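Local coordinates for protein PKS (Streptomyces albus, PDB 4OQJ) that probably acts as a polyketide synthase ketosynthase, extending acyl chains held on carrier proteins during assembly of the antibiotic oxazolomycin, at residues 530-533 against 534-538. Residues are numbered along the deposited sequence; the frame is centred on the assembly and turned at random.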
loop_
_atom_site.group_PDB
_atom_site.type_symbol
_atom_site.label_atom_id
_atom_site.label_comp_id
_atom_site.label_asym_id
_atom_site.label_seq_id
_atom_site.Cartn_x
_atom_site.Cartn_y
_atom_site.Cartn_z
ATOM N N LEU A 530 11.226 -7.953 45.937
ATOM C CA LEU A 530 11.160 -8.851 47.098
ATOM C C LEU A 530 10.064 -9.919 46.965
ATOM O O LEU A 530 10.246 -11.064 47.388
ATOM C CB LEU A 530 10.944 -8.044 48.385
ATOM C CG LEU A 530 11.969 -6.947 48.728
ATOM C CD1 LEU A 530 11.930 -6.578 50.206
ATOM C CD2 LEU A 530 13.382 -7.333 48.304
ATOM N N GLY A 531 8.928 -9.546 46.382
ATOM C CA GLY A 531 7.853 -10.496 46.150
ATOM C C GLY A 531 7.189 -10.958 47.433
ATOM O O GLY A 531 6.686 -12.078 47.525
ATOM N N ASP A 532 7.180 -10.073 48.419
ATOM C CA ASP A 532 6.650 -10.382 49.746
ATOM C C ASP A 532 5.126 -10.194 49.816
ATOM O O ASP A 532 4.621 -9.073 49.697
ATOM C CB ASP A 532 7.340 -9.499 50.778
ATOM C CG ASP A 532 7.361 -8.032 50.365
ATOM O OD1 ASP A 532 7.338 -7.762 49.131
ATOM O OD2 ASP A 532 7.398 -7.161 51.264
ATOM N N ALA A 533 4.405 -11.292 50.038
ATOM C CA ALA A 533 2.946 -11.311 49.905
ATOM C C ALA A 533 2.241 -10.277 50.780
ATOM O O ALA A 533 1.072 -9.964 50.560
ATOM C CB ALA A 533 2.418 -12.700 50.222
ATOM N N GLY A 534 2.946 -9.747 51.770
ATOM C CA GLY A 534 2.376 -8.730 52.631
ATOM C C GLY A 534 1.938 -7.508 51.853
ATOM O O GLY A 534 1.013 -6.809 52.264
ATOM N N ARG A 535 2.599 -7.259 50.721
ATOM C CA ARG A 535 2.339 -6.073 49.919
ATOM C C ARG A 535 1.993 -6.439 48.483
ATOM O O ARG A 535 1.126 -5.820 47.877
ATOM C CB ARG A 535 3.549 -5.142 49.902
ATOM C CG ARG A 535 3.964 -4.590 51.246
ATOM C CD ARG A 535 5.009 -3.521 51.033
ATOM N NE ARG A 535 4.453 -2.424 50.249
ATOM C CZ ARG A 535 5.143 -1.369 49.840
ATOM N NH1 ARG A 535 6.439 -1.263 50.122
ATOM N NH2 ARG A 535 4.534 -0.420 49.142
ATOM N N VAL A 536 2.704 -7.428 47.950
ATOM C CA VAL A 536 2.527 -7.860 46.570
ATOM C C VAL A 536 1.446 -8.938 46.509
ATOM O O VAL A 536 1.562 -9.997 47.122
ATOM C CB VAL A 536 3.851 -8.379 45.975
ATOM C CG1 VAL A 536 3.630 -9.065 44.624
ATOM C CG2 VAL A 536 4.831 -7.230 45.829
HETATM N N MSE A 537 0.388 -8.638 45.769
HETATM C CA MSE A 537 -0.751 -9.525 45.637
HETATM C C MSE A 537 -0.646 -10.251 44.320
HETATM O O MSE A 537 -0.416 -9.627 43.288
HETATM C CB MSE A 537 -2.059 -8.732 45.703
HETATM C CG MSE A 537 -2.181 -7.856 46.962
HETATM SE SE MSE A 537 -3.694 -6.613 46.924
HETATM C CE MSE A 537 -2.850 -5.122 46.029
ATOM N N THR A 538 -0.808 -11.567 44.356
ATOM C CA THR A 538 -0.754 -12.382 43.144
ATOM C C THR A 538 -1.921 -13.345 43.120
ATOM O O THR A 538 -2.228 -13.972 44.129
ATOM C CB THR A 538 0.547 -13.203 43.061
ATOM O OG1 THR A 538 1.680 -12.350 43.262
ATOM C CG2 THR A 538 0.661 -13.894 41.721
#
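The peptide plane of the D532 carbonyl has one backbone N-H on each face. R535 N lies 2.9 Å from D532 O, tilted 23° from the carbonyl plane. V536 N comes from the opposite face, 3.1 Å from D532 O, with a tilt of 32°. Both N-H bonds point almost straight at the oxygen. Two donors thus grip one acceptor, which should fix the rotation of this peptide. The second flat group, the D532 carboxylate, takes part more loosely. With CG between the backbone N and the carbonyl carbon (chi1 48°), the carboxylate faces V536 CG2 and R535 CG, both at loose van der Waals distance. D532 OD1 is 4.2 Å from V536 CG2, and the two side chains cross at about a right angle. D532 OD2 is 4.3 Å from R535 CG, a contact with the aliphatic chain and not with the charge. The guanidinium of R535 turns elsewhere. The R535 chain bends at chi3, and its end forms a salt bridge with D523 and a hydrogen bond to V517 O. A533 CA also makes a C-H...O contact of 3.4 Å with V536 O. V536 is buried, and its side chain also packs on R514 and L516 of strand 512-518. G531, with positive phi, is the first residue past helix 521-530. The arrangement is a beta turn overlapped by an alpha turn, both closed on D532 O. It joins helix 521-530 to edge strand 536-539 of a three-stranded antiparallel sheet, consistent with the alpha/beta linker domain that follows the ketosynthase in modular polyketide synthases.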